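Long-range contacts in CRISPR-associated protein Cas6 C-terminal domain-containing protein (Thermus thermophilus HB8, PDB 4C8Y), which probably acts as a CRISPR RNA-processing endoribonuclease and is seen here bound to a substrate-mimic oligonucleotide: residues A[43-48]-A[155-160]; A[5-10]-A[222-227]; A[143-148]-A[171-176]. All coordinates share one frame; numbering follows the deposited sequence.

Interaction 1: A[43-48]-A[155-160]. With nucleotides of chain C.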
loop_
_atom_site.group_PDB
_atom_site.type_symbol
_atom_site.label_atom_id
_atom_site.label_comp_id
_atom_site.label_asym_id
_atom_site.label_seq_id
_atom_site.Cartn_x
_atom_site.Cartn_y
_atom_site.Cartn_z
ATOM N N GLN A 43 -26.082 -5.180 -14.988
ATOM C CA GLN A 43 -26.115 -5.409 -13.538
ATOM C C GLN A 43 -24.902 -4.804 -12.855
ATOM O O GLN A 43 -23.786 -4.852 -13.372
ATOM C CB GLN A 43 -26.211 -6.889 -13.181
ATOM C CG GLN A 43 -25.372 -7.745 -14.038
ATOM C CD GLN A 43 -25.466 -9.208 -13.699
ATOM O OE1 GLN A 43 -26.280 -9.632 -12.879
ATOM N NE2 GLN A 43 -24.632 -9.994 -14.351
ATOM N N GLY A 44 -25.146 -4.260 -11.671
ATOM C CA GLY A 44 -24.157 -3.484 -10.950
ATOM C C GLY A 44 -23.079 -4.313 -10.278
ATOM O O GLY A 44 -21.996 -3.803 -9.995
ATOM N N GLU A 45 -23.382 -5.578 -10.004
ATOM C CA GLU A 45 -22.404 -6.507 -9.442
ATOM C C GLU A 45 -22.208 -7.665 -10.415
ATOM O O GLU A 45 -23.122 -8.457 -10.632
ATOM C CB GLU A 45 -22.878 -7.040 -8.088
ATOM C CG GLU A 45 -23.334 -5.965 -7.105
ATOM C CD GLU A 45 -24.065 -6.542 -5.904
ATOM O OE1 GLU A 45 -24.869 -7.481 -6.086
ATOM O OE2 GLU A 45 -23.835 -6.056 -4.775
ATOM N N ASN A 46 -21.021 -7.760 -11.006
ATOM C CA ASN A 46 -20.757 -8.801 -11.995
ATOM C C ASN A 46 -20.697 -10.201 -11.366
ATOM O O ASN A 46 -19.945 -10.416 -10.418
ATOM C CB ASN A 46 -19.443 -8.521 -12.733
ATOM C CG ASN A 46 -19.559 -7.390 -13.738
ATOM O OD1 ASN A 46 -20.652 -6.893 -14.019
ATOM N ND2 ASN A 46 -18.423 -6.986 -14.300
ATOM N N PRO A 47 -21.481 -11.160 -11.898
ATOM C CA PRO A 47 -21.425 -12.571 -11.500
ATOM C C PRO A 47 -20.323 -13.313 -12.246
ATOM O O PRO A 47 -20.409 -14.524 -12.451
ATOM C CB PRO A 47 -22.798 -13.100 -11.922
ATOM C CG PRO A 47 -23.138 -12.308 -13.098
ATOM C CD PRO A 47 -22.573 -10.930 -12.853
ATOM N N PHE A 48 -19.297 -12.578 -12.658
ATOM C CA PHE A 48 -18.176 -13.172 -13.362
ATOM C C PHE A 48 -16.918 -12.339 -13.169
ATOM O O PHE A 48 -16.964 -11.241 -12.612
ATOM C CB PHE A 48 -18.490 -13.291 -14.854
ATOM C CG PHE A 48 -18.533 -11.969 -15.571
ATOM C CD1 PHE A 48 -19.696 -11.219 -15.606
ATOM C CD2 PHE A 48 -17.404 -11.474 -16.207
ATOM C CE1 PHE A 48 -19.731 -9.999 -16.262
ATOM C CE2 PHE A 48 -17.436 -10.259 -16.862
ATOM C CZ PHE A 48 -18.601 -9.522 -16.891
ATOM N N LEU A 155 -19.296 -12.169 -2.341
ATOM C CA LEU A 155 -19.559 -13.475 -1.738
ATOM C C LEU A 155 -21.027 -13.561 -1.361
ATOM O O LEU A 155 -21.699 -14.568 -1.587
ATOM C CB LEU A 155 -18.684 -13.709 -0.501
ATOM C CG LEU A 155 -18.907 -15.026 0.255
ATOM C CD1 LEU A 155 -19.038 -16.214 -0.693
ATOM C CD2 LEU A 155 -17.774 -15.276 1.240
ATOM N N GLU A 156 -21.526 -12.469 -0.808
ATOM C CA GLU A 156 -22.911 -12.415 -0.364
ATOM C C GLU A 156 -23.906 -12.202 -1.466
ATOM O O GLU A 156 -25.004 -12.766 -1.446
ATOM C CB GLU A 156 -23.029 -11.295 0.618
ATOM C CG GLU A 156 -22.126 -11.587 1.759
ATOM C CD GLU A 156 -21.983 -10.379 2.658
ATOM O OE1 GLU A 156 -22.636 -9.331 2.424
ATOM O OE2 GLU A 156 -21.221 -10.473 3.626
ATOM N N ALA A 157 -23.537 -11.344 -2.403
ATOM C CA ALA A 157 -24.385 -11.109 -3.546
ATOM C C ALA A 157 -24.677 -12.422 -4.269
ATOM O O ALA A 157 -25.792 -12.622 -4.744
ATOM C CB ALA A 157 -23.738 -10.119 -4.472
ATOM N N PHE A 158 -23.688 -13.315 -4.345
ATOM C CA PHE A 158 -23.860 -14.554 -5.117
ATOM C C PHE A 158 -23.890 -15.865 -4.323
ATOM O O PHE A 158 -24.281 -16.902 -4.863
ATOM C CB PHE A 158 -22.780 -14.616 -6.195
ATOM C CG PHE A 158 -22.760 -13.407 -7.078
ATOM C CD1 PHE A 158 -23.917 -12.986 -7.717
ATOM C CD2 PHE A 158 -21.604 -12.666 -7.237
ATOM C CE1 PHE A 158 -23.911 -11.866 -8.520
ATOM C CE2 PHE A 158 -21.593 -11.543 -8.037
ATOM C CZ PHE A 158 -22.747 -11.142 -8.681
ATOM N N GLY A 159 -23.488 -15.827 -3.057
ATOM C CA GLY A 159 -23.485 -17.020 -2.226
ATOM C C GLY A 159 -24.755 -17.134 -1.404
ATOM O O GLY A 159 -25.577 -16.220 -1.416
ATOM N N PRO A 160 -24.916 -18.250 -0.673
ATOM C CA PRO A 160 -26.144 -18.541 0.071
ATOM C C PRO A 160 -26.073 -18.101 1.528
ATOM O O PRO A 160 -27.029 -18.304 2.277
ATOM C CB PRO A 160 -26.213 -20.065 0.007
ATOM C CG PRO A 160 -24.755 -20.515 -0.098
ATOM C CD PRO A 160 -23.911 -19.301 -0.444
ATOM P P G C 13 -16.948 -3.399 -10.907
ATOM O OP1 G C 13 -16.607 -4.828 -11.118
ATOM O OP2 G C 13 -15.905 -2.357 -11.083
ATOM O "O5'" G C 13 -18.154 -3.032 -11.880
ATOM C "C5'" G C 13 -19.308 -3.855 -11.951
ATOM C "C4'" G C 13 -20.310 -3.308 -12.935
ATOM O "O4'" G C 13 -20.858 -2.053 -12.445
ATOM C "C3'" G C 13 -19.768 -2.951 -14.310
ATOM O "O3'" G C 13 -19.598 -4.074 -15.158
ATOM C "C2'" G C 13 -20.793 -1.945 -14.812
ATOM O "O2'" G C 13 -21.976 -2.595 -15.254
ATOM C "C1'" G C 13 -21.104 -1.177 -13.530
ATOM N N9 G C 13 -20.240 0.007 -13.375
ATOM C C8 G C 13 -19.168 0.063 -12.516
ATOM N N7 G C 13 -18.543 1.199 -12.541
ATOM C C5 G C 13 -19.243 1.945 -13.472
ATOM C C6 G C 13 -18.999 3.270 -13.900
ATOM O O6 G C 13 -18.124 4.076 -13.559
ATOM N N1 G C 13 -19.920 3.656 -14.843
ATOM C C2 G C 13 -20.947 2.916 -15.335
ATOM N N2 G C 13 -21.580 3.689 -16.237
ATOM N N3 G C 13 -21.207 1.662 -14.960
ATOM C C4 G C 13 -20.308 1.237 -14.017
ATOM P P DG C 14 -18.407 -4.095 -16.237
ATOM O OP1 DG C 14 -18.498 -5.368 -16.984
ATOM O OP2 DG C 14 -17.150 -3.742 -15.537
ATOM O "O5'" DG C 14 -18.764 -2.889 -17.225
ATOM C "C5'" DG C 14 -19.968 -2.935 -17.976
ATOM C "C4'" DG C 14 -20.187 -1.643 -18.738
ATOM O "O4'" DG C 14 -20.174 -0.521 -17.822
ATOM C "C3'" DG C 14 -19.125 -1.315 -19.780
ATOM O "O3'" DG C 14 -19.439 -1.955 -21.016
ATOM C "C2'" DG C 14 -19.196 0.206 -19.865
ATOM C "C1'" DG C 14 -19.710 0.635 -18.492
ATOM N N9 DG C 14 -18.680 1.282 -17.689
ATOM C C8 DG C 14 -17.823 0.698 -16.788
ATOM N N7 DG C 14 -17.005 1.548 -16.228
ATOM C C5 DG C 14 -17.343 2.770 -16.798
ATOM C C6 DG C 14 -16.803 4.061 -16.585
ATOM O O6 DG C 14 -15.884 4.389 -15.820
ATOM N N1 DG C 14 -17.440 5.023 -17.369
ATOM C C2 DG C 14 -18.469 4.768 -18.249
ATOM N N2 DG C 14 -18.961 5.818 -18.922
ATOM N N3 DG C 14 -18.982 3.564 -18.457
ATOM C C4 DG C 14 -18.371 2.620 -17.700
ATOM P P G C 12 -14.645 -1.287 -4.921
ATOM O OP1 G C 12 -14.001 -2.591 -4.622
ATOM O OP2 G C 12 -13.945 -0.290 -5.774
ATOM O "O5'" G C 12 -16.056 -1.596 -5.588
ATOM C "C5'" G C 12 -16.185 -1.718 -6.995
ATOM C "C4'" G C 12 -17.623 -1.913 -7.402
ATOM O "O4'" G C 12 -18.427 -0.782 -6.967
ATOM C "C3'" G C 12 -17.874 -1.988 -8.898
ATOM O "O3'" G C 12 -17.583 -3.265 -9.438
ATOM C "C2'" G C 12 -19.339 -1.587 -9.003
ATOM O "O2'" G C 12 -20.190 -2.662 -8.636
ATOM C "C1'" G C 12 -19.428 -0.505 -7.929
ATOM N N9 G C 12 -19.182 0.847 -8.466
ATOM C C8 G C 12 -18.101 1.612 -8.096
ATOM N N7 G C 12 -18.061 2.773 -8.671
ATOM C C5 G C 12 -19.189 2.783 -9.471
ATOM C C6 G C 12 -19.640 3.814 -10.324
ATOM O O6 G C 12 -19.159 4.929 -10.563
ATOM N N1 G C 12 -20.801 3.447 -10.953
ATOM C C2 G C 12 -21.470 2.274 -10.819
ATOM N N2 G C 12 -22.548 2.364 -11.620
ATOM N N3 G C 12 -21.078 1.276 -10.022
ATOM C C4 G C 12 -19.917 1.604 -9.371
#

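Interaction 2: A[5-10]-A[222-227]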
loop_
_atom_site.group_PDB
_atom_site.type_symbol
_atom_site.label_atom_id
_atom_site.label_comp_id
_atom_site.label_asym_id
_atom_site.label_seq_id
_atom_site.Cartn_x
_atom_site.Cartn_y
_atom_site.Cartn_z
ATOM N N MET A 5 -24.701 -23.295 -6.480
ATOM C CA MET A 5 -23.608 -23.577 -5.509
ATOM C C MET A 5 -22.235 -23.553 -6.157
ATOM O O MET A 5 -21.261 -23.190 -5.506
ATOM C CB MET A 5 -23.830 -24.929 -4.834
ATOM C CG MET A 5 -24.525 -24.810 -3.498
ATOM S SD MET A 5 -25.205 -26.377 -2.937
ATOM C CE MET A 5 -23.714 -27.357 -2.861
ATOM N N VAL A 6 -22.156 -23.922 -7.435
ATOM C CA VAL A 6 -20.868 -24.066 -8.112
ATOM C C VAL A 6 -20.168 -22.730 -8.362
ATOM O O VAL A 6 -20.806 -21.723 -8.658
ATOM C CB VAL A 6 -21.006 -24.807 -9.468
ATOM C CG1 VAL A 6 -21.813 -23.984 -10.466
ATOM C CG2 VAL A 6 -19.630 -25.143 -10.047
ATOM N N LEU A 7 -18.846 -22.755 -8.225
ATOM C CA LEU A 7 -17.971 -21.673 -8.647
ATOM C C LEU A 7 -17.031 -22.277 -9.630
ATOM O O LEU A 7 -16.518 -23.374 -9.383
ATOM C CB LEU A 7 -17.124 -21.169 -7.489
ATOM C CG LEU A 7 -17.820 -20.163 -6.594
ATOM C CD1 LEU A 7 -18.605 -20.945 -5.572
ATOM C CD2 LEU A 7 -16.835 -19.207 -5.938
ATOM N N ALA A 8 -16.775 -21.573 -10.726
ATOM C CA ALA A 8 -15.864 -22.115 -11.725
ATOM C C ALA A 8 -14.970 -21.055 -12.332
ATOM O O ALA A 8 -15.406 -19.949 -12.600
ATOM C CB ALA A 8 -16.646 -22.842 -12.813
ATOM N N ALA A 9 -13.706 -21.406 -12.520
ATOM C CA ALA A 9 -12.763 -20.580 -13.249
ATOM C C ALA A 9 -12.137 -21.476 -14.293
ATOM O O ALA A 9 -11.428 -22.436 -13.961
ATOM C CB ALA A 9 -11.699 -20.010 -12.321
ATOM N N LEU A 10 -12.432 -21.173 -15.553
ATOM C CA LEU A 10 -11.946 -21.969 -16.671
ATOM C C LEU A 10 -10.886 -21.198 -17.418
ATOM O O LEU A 10 -11.048 -20.012 -17.702
ATOM C CB LEU A 10 -13.084 -22.320 -17.628
ATOM C CG LEU A 10 -14.278 -23.054 -17.011
ATOM C CD1 LEU A 10 -15.252 -23.456 -18.102
ATOM C CD2 LEU A 10 -13.832 -24.272 -16.210
ATOM N N ALA A 222 -11.639 -15.094 -3.369
ATOM C CA ALA A 222 -10.830 -14.205 -4.217
ATOM C C ALA A 222 -10.322 -14.872 -5.504
ATOM O O ALA A 222 -10.280 -14.236 -6.556
ATOM C CB ALA A 222 -9.664 -13.636 -3.427
ATOM N N PHE A 223 -9.936 -16.143 -5.414
ATOM C CA PHE A 223 -9.457 -16.895 -6.573
ATOM C C PHE A 223 -10.446 -16.798 -7.734
ATOM O O PHE A 223 -10.048 -16.724 -8.899
ATOM C CB PHE A 223 -9.244 -18.364 -6.193
ATOM C CG PHE A 223 -8.772 -19.228 -7.330
ATOM C CD1 PHE A 223 -7.436 -19.249 -7.695
ATOM C CD2 PHE A 223 -9.664 -20.032 -8.027
ATOM C CE1 PHE A 223 -7.000 -20.047 -8.736
ATOM C CE2 PHE A 223 -9.232 -20.833 -9.065
ATOM C CZ PHE A 223 -7.899 -20.842 -9.419
ATOM N N TYR A 224 -11.733 -16.775 -7.401
ATOM C CA TYR A 224 -12.789 -16.739 -8.406
ATOM C C TYR A 224 -13.234 -15.319 -8.724
ATOM O O TYR A 224 -13.390 -14.962 -9.892
ATOM C CB TYR A 224 -13.987 -17.572 -7.939
ATOM C CG TYR A 224 -13.641 -19.029 -7.803
ATOM C CD1 TYR A 224 -13.652 -19.869 -8.909
ATOM C CD2 TYR A 224 -13.269 -19.567 -6.577
ATOM C CE1 TYR A 224 -13.317 -21.202 -8.798
ATOM C CE2 TYR A 224 -12.937 -20.907 -6.457
ATOM C CZ TYR A 224 -12.954 -21.714 -7.571
ATOM O OH TYR A 224 -12.623 -23.048 -7.462
ATOM N N SER A 225 -13.443 -14.511 -7.690
ATOM C CA SER A 225 -14.033 -13.190 -7.901
ATOM C C SER A 225 -13.039 -12.115 -8.342
ATOM O O SER A 225 -13.414 -11.158 -9.019
ATOM C CB SER A 225 -14.728 -12.720 -6.627
ATOM O OG SER A 225 -13.787 -12.492 -5.602
ATOM N N GLY A 226 -11.778 -12.265 -7.955
ATOM C CA GLY A 226 -10.827 -11.174 -8.086
ATOM C C GLY A 226 -11.113 -10.132 -7.019
ATOM O O GLY A 226 -12.001 -10.319 -6.188
ATOM N N VAL A 227 -10.369 -9.032 -7.043
ATOM C CA VAL A 227 -10.511 -7.992 -6.030
ATOM C C VAL A 227 -10.606 -6.619 -6.676
ATOM O O VAL A 227 -9.820 -6.281 -7.559
ATOM C CB VAL A 227 -9.314 -8.011 -5.055
ATOM C CG1 VAL A 227 -9.385 -6.845 -4.067
ATOM C CG2 VAL A 227 -9.255 -9.343 -4.319
#

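Interaction 3: A[143-148]-A[171-176]. With nucleotides of chain C.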
loop_
_atom_site.group_PDB
_atom_site.type_symbol
_atom_site.label_atom_id
_atom_site.label_comp_id
_atom_site.label_asym_id
_atom_site.label_seq_id
_atom_site.Cartn_x
_atom_site.Cartn_y
_atom_site.Cartn_z
ATOM N N GLU A 143 -5.850 -1.584 0.931
ATOM C CA GLU A 143 -6.206 -1.461 2.341
ATOM C C GLU A 143 -7.141 -2.600 2.742
ATOM O O GLU A 143 -7.877 -3.120 1.898
ATOM C CB GLU A 143 -6.899 -0.128 2.607
ATOM C CG GLU A 143 -6.094 1.094 2.192
ATOM C CD GLU A 143 -6.868 2.379 2.379
ATOM O OE1 GLU A 143 -8.063 2.306 2.733
ATOM O OE2 GLU A 143 -6.289 3.462 2.173
ATOM N N PRO A 144 -7.126 -2.986 4.031
ATOM C CA PRO A 144 -7.933 -4.117 4.504
ATOM C C PRO A 144 -9.418 -4.013 4.163
ATOM O O PRO A 144 -9.974 -4.971 3.609
ATOM C CB PRO A 144 -7.740 -4.073 6.025
ATOM C CG PRO A 144 -6.427 -3.433 6.215
ATOM C CD PRO A 144 -6.319 -2.407 5.120
ATOM N N ARG A 145 -10.054 -2.887 4.481
ATOM C CA ARG A 145 -11.491 -2.790 4.259
ATOM C C ARG A 145 -11.840 -2.773 2.780
ATOM O O ARG A 145 -12.849 -3.333 2.388
ATOM C CB ARG A 145 -12.141 -1.588 4.954
ATOM C CG ARG A 145 -13.648 -1.570 4.676
ATOM C CD ARG A 145 -14.486 -0.660 5.557
ATOM N NE ARG A 145 -15.874 -0.697 5.087
ATOM C CZ ARG A 145 -16.956 -0.714 5.861
ATOM N NH1 ARG A 145 -16.853 -0.683 7.183
ATOM N NH2 ARG A 145 -18.158 -0.759 5.301
ATOM N N LEU A 146 -11.019 -2.133 1.955
ATOM C CA LEU A 146 -11.278 -2.118 0.517
ATOM C C LEU A 146 -11.291 -3.545 -0.032
ATOM O O LEU A 146 -12.266 -3.985 -0.656
ATOM C CB LEU A 146 -10.228 -1.265 -0.211
ATOM C CG LEU A 146 -10.291 0.247 0.044
ATOM C CD1 LEU A 146 -9.151 0.981 -0.657
ATOM C CD2 LEU A 146 -11.630 0.824 -0.393
ATOM N N VAL A 147 -10.208 -4.269 0.229
ATOM C CA VAL A 147 -10.065 -5.645 -0.232
ATOM C C VAL A 147 -11.188 -6.538 0.306
ATOM O O VAL A 147 -11.915 -7.196 -0.464
ATOM C CB VAL A 147 -8.686 -6.213 0.184
ATOM C CG1 VAL A 147 -8.595 -7.717 -0.086
ATOM C CG2 VAL A 147 -7.572 -5.473 -0.546
ATOM N N LEU A 148 -11.344 -6.554 1.627
ATOM C CA LEU A 148 -12.283 -7.485 2.247
ATOM C C LEU A 148 -13.747 -7.093 2.030
ATOM O O LEU A 148 -14.611 -7.962 1.944
ATOM C CB LEU A 148 -11.969 -7.658 3.734
ATOM C CG LEU A 148 -10.606 -8.296 4.023
ATOM C CD1 LEU A 148 -10.346 -8.333 5.516
ATOM C CD2 LEU A 148 -10.497 -9.704 3.442
ATOM N N LEU A 171 -14.202 -8.263 10.430
ATOM C CA LEU A 171 -13.509 -8.389 9.150
ATOM C C LEU A 171 -13.124 -7.035 8.573
ATOM O O LEU A 171 -11.988 -6.834 8.144
ATOM C CB LEU A 171 -14.387 -9.120 8.134
ATOM C CG LEU A 171 -14.642 -10.608 8.374
ATOM C CD1 LEU A 171 -15.819 -11.081 7.537
ATOM C CD2 LEU A 171 -13.399 -11.422 8.066
ATOM N N LEU A 172 -14.076 -6.109 8.562
ATOM C CA LEU A 172 -13.883 -4.840 7.871
ATOM C C LEU A 172 -13.208 -3.756 8.716
ATOM O O LEU A 172 -12.407 -2.981 8.190
ATOM C CB LEU A 172 -15.222 -4.327 7.338
ATOM C CG LEU A 172 -16.024 -5.306 6.474
ATOM C CD1 LEU A 172 -17.238 -4.599 5.900
ATOM C CD2 LEU A 172 -15.181 -5.920 5.358
ATOM N N GLU A 173 -13.511 -3.698 10.010
ATOM C CA GLU A 173 -13.030 -2.588 10.836
ATOM C C GLU A 173 -11.778 -2.917 11.633
ATOM O O GLU A 173 -11.069 -2.016 12.080
ATOM C CB GLU A 173 -14.126 -2.124 11.796
ATOM C CG GLU A 173 -15.374 -1.627 11.102
ATOM C CD GLU A 173 -15.102 -0.462 10.170
ATOM O OE1 GLU A 173 -14.085 0.237 10.360
ATOM O OE2 GLU A 173 -15.907 -0.246 9.240
ATOM N N ARG A 174 -11.505 -4.205 11.799
ATOM C CA ARG A 174 -10.459 -4.650 12.712
ATOM C C ARG A 174 -9.292 -5.327 12.019
ATOM O O ARG A 174 -8.195 -5.384 12.568
ATOM C CB ARG A 174 -11.055 -5.624 13.713
ATOM C CG ARG A 174 -10.521 -5.467 15.112
ATOM C CD ARG A 174 -11.591 -5.847 16.104
ATOM N NE ARG A 174 -11.731 -7.300 16.181
ATOM C CZ ARG A 174 -12.886 -7.959 16.171
ATOM N NH1 ARG A 174 -14.042 -7.313 16.099
ATOM N NH2 ARG A 174 -12.885 -9.281 16.241
ATOM N N THR A 175 -9.532 -5.865 10.829
ATOM C CA THR A 175 -8.463 -6.486 10.068
ATOM C C THR A 175 -7.411 -5.430 9.786
ATOM O O THR A 175 -7.737 -4.291 9.453
ATOM C CB THR A 175 -8.967 -7.076 8.740
ATOM O OG1 THR A 175 -10.014 -8.018 9.002
ATOM C CG2 THR A 175 -7.833 -7.780 8.012
ATOM N N THR A 176 -6.151 -5.816 9.941
ATOM C CA THR A 176 -5.032 -4.911 9.737
ATOM C C THR A 176 -4.087 -5.529 8.722
ATOM O O THR A 176 -4.360 -6.601 8.182
ATOM C CB THR A 176 -4.282 -4.644 11.066
ATOM O OG1 THR A 176 -3.399 -3.524 10.915
ATOM C CG2 THR A 176 -3.484 -5.873 11.512
ATOM P P G C 11 -14.362 3.344 0.557
ATOM O OP1 G C 11 -13.019 3.306 1.197
ATOM O OP2 G C 11 -14.740 4.539 -0.242
ATOM O "O5'" G C 11 -14.525 2.022 -0.321
ATOM C "C5'" G C 11 -14.794 2.077 -1.714
ATOM C "C4'" G C 11 -15.931 1.158 -2.088
ATOM O "O4'" G C 11 -17.182 1.896 -2.081
ATOM C "C3'" G C 11 -15.859 0.549 -3.479
ATOM O "O3'" G C 11 -15.027 -0.598 -3.521
ATOM C "C2'" G C 11 -17.324 0.262 -3.797
ATOM O "O2'" G C 11 -17.757 -0.944 -3.186
ATOM C "C1'" G C 11 -18.025 1.437 -3.116
ATOM N N9 G C 11 -18.271 2.564 -4.037
ATOM C C8 G C 11 -17.456 3.667 -4.107
ATOM N N7 G C 11 -17.847 4.552 -4.972
ATOM C C5 G C 11 -19.000 4.008 -5.510
ATOM C C6 G C 11 -19.848 4.550 -6.506
ATOM O O6 G C 11 -19.789 5.615 -7.138
ATOM N N1 G C 11 -20.892 3.702 -6.767
ATOM C C2 G C 11 -21.131 2.498 -6.185
ATOM N N2 G C 11 -22.255 2.025 -6.748
ATOM N N3 G C 11 -20.358 1.953 -5.243
ATOM C C4 G C 11 -19.300 2.770 -4.952
ATOM O "O5'" A C 10 -18.626 6.143 3.103
ATOM C "C5'" A C 10 -17.507 5.542 2.471
ATOM C "C4'" A C 10 -17.578 4.037 2.538
ATOM O "O4'" A C 10 -18.957 3.605 2.392
ATOM C "C3'" A C 10 -16.831 3.293 1.442
ATOM O "O3'" A C 10 -15.450 3.153 1.723
ATOM C "C2'" A C 10 -17.583 1.972 1.354
ATOM O "O2'" A C 10 -17.174 1.076 2.378
ATOM C "C1'" A C 10 -19.018 2.421 1.625
ATOM N N9 A C 10 -19.746 2.734 0.384
ATOM C C8 A C 10 -19.577 3.855 -0.387
ATOM N N7 A C 10 -20.351 3.889 -1.438
ATOM C C5 A C 10 -21.083 2.714 -1.354
ATOM C C6 A C 10 -22.080 2.179 -2.190
ATOM N N6 A C 10 -22.516 2.783 -3.300
ATOM N N1 A C 10 -22.616 0.992 -1.840
ATOM C C2 A C 10 -22.169 0.399 -0.726
ATOM N N3 A C 10 -21.238 0.805 0.138
ATOM C C4 A C 10 -20.722 1.988 -0.238
#

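Interaction 1: A[43-48]-A[155-160]
The carbonyl oxygen of Asn46 meets the ring of Phe158, with Asn46 O 3.1 Å from Phe158 CE2, and the same oxygen accepts one hydrogen bond from NH2 of Arg154. Phe158 is the last residue of helix 144-158, and its ring carries most of the contact. It lies between two layers: Pro47 CA sits over one face, 3.9 Å from the centroid of the Phe158 ring in a CH-pi contact, and the methyl of the preceding Ala157 covers the opposite face. With CG anti to the carbonyl carbon (chi1 -55°), the Phe158 ring extends from the helix end into the bend at 45-47. Its leading atom CZ meets Glu45 O at 3.3 Å near the ring plane, an approach that brings the weakly positive C-H rim to a carbonyl. Pro47 CB adds an apolar touch on Phe158 CE1 at 3.8 Å. Alongside, Glu45 runs extended beyond CG and lays OE1 against Ala157 CB at 3.3 Å. No hydrogen bond joins the two segments.

The other flank of the loop receives the RNA. Gly44 O accepts a short hydrogen bond of 2.5 Å from O2' of G12 of chain C. Asn46 ND2 donates to OP1 of DG14 of chain C at 3.1 Å with an N-H...O angle of 156°, and more weakly to O3' of G13 of chain C. One carbonyl thus accepts a bond from a ribose hydroxyl, and one amide holds the backbone where ribose gives way to deoxyribose. Such a loop, backed by a helix end and contacting the sugar-phosphate chain, is consistent with the RNA-binding groove between the tandem ferredoxin-like domains of Cas6 enzymes.

Interaction 2: A[5-10]-A[222-227]
Tyr224 reaches from helix 209-225 onto strand 6-15 and meets it along most of its length. Its CB starts against the end of Leu7, 3.8 Å from Leu7 CD2. The same methyl then runs over the near half of the ring, with Leu7 CD2 3.6 Å from Tyr224 CD2. Farther out, Leu7 CB stands almost squarely above the aromatic face: it is 3.9 Å from the centroid of the Tyr224 ring and only 8° off its normal, a well-formed CH-pi contact. Along the other margin, Tyr224 CD1 faces Ala9 CB at 3.9 Å. The next atom, Tyr224 CE1, comes edge-on to the strand backbone, 3.7 Å from Ala9 N and close to the ring plane. Leu66 and Ser108 also pack on this side chain.

The phenol ring owes this placement to a first torsion of -64°, which leaves CG beside the backbone N and directs the ring across the strand. Its second face is covered by its own neighbour in the chain, with Phe223 CD2 3.6 Å above the plane over the ring centre. Tyr224 is therefore a slab between Leu7 and Phe223, and Phe223 itself reaches the strand through CE2, 4.2 Å from Ala9 CB. Arg62 lies nearby, making a cation-pi contact with the Phe223 ring and a hydrogen bond to Phe223 O. The helix ends at Ser225, and Gly226 leaves it with positive phi.

No hydrogen bond crosses between strand and helix here. The buried contact consists of methyl, methylene and aromatic surfaces, with the Ala8-Ala9 peptide at the ring edge, so it is probably held mainly by apolar packing and CH-pi attraction, while the cover on both faces of the tyrosine would be expected to restrict rotation of its ring.

Interaction 3: A[143-148]-A[171-176]
Helices 144-158 and 165-174 follow each other in the chain and pair so that the first turn of one, at Arg145 and Leu148, lies beside the last turn of the other, at Leu172. Leu172 occupies the middle of this contact and divides its two methyls between the partners. CD1 covers one face of the Arg145 guanidinium, with Leu172 CD1 3.9 Å from Arg145 CZ, whereas Leu172 CD2 packs on Leu148 CB at 4.0 Å. Arg145 runs fully extended, its CG opposite the backbone N (chi1 -180°), and this carries the charged end past Leu172 to Glu173. Glu173 starts away from the other helix but bends back at chi2 (-59°), bringing its carboxylate to the guanidinium edge. NH1 of Arg145 and OE2 of Glu173 form a salt bridge; its modelled length is implausibly short, and the two flat groups are tilted 53° apart. The aliphatic part of Arg145 also touches backbone, with CB 3.5 Å from Leu172 O.

On the inner side Leu148 and Thr175 meet tip to tip: Leu148 CD1 is 3.5 Å from Thr175 OG1 and 3.4 Å from Leu171 O. At the helix start, Pro144 CB rests against Thr175 O at 3.4 Å. The RNA passes along the outer side, where Arg145 NE approaches O2' of A10 of chain C at 3.5 Å.

Beneath the pair, Leu148 and Leu171 pack on Leu218 of helix 209-225, and Val147 rests on Leu124 and Phe126 of strand 121-127. Thr176 begins strand 176-186 of the same sheet, and Tyr139 of the second subunit packs against both Pro144 and Thr176.

In the fold
Interactions 1 and 3 lie at the two ends of helix 144-158, their centres about 19 Å apart, and each has a flank along the bound strand: A10 and G11 of chain C pass residues 143-148, whereas G12, G13 and DG14 reach residues 43-48. Interaction 2 joins helix 209-225 to the sheet containing strand 6-15, and its nearest atom is about 6 Å from the nucleic acid. Its centre is 11 Å from that of interaction 1 and 20 Å from that of interaction 3, yet it touches the latter, with Val227 CG1 4.1 Å from Val147 CA. Arg154 ties interactions 1 and 2 together, bonding to Asn46 O and weakly to Ser225 O.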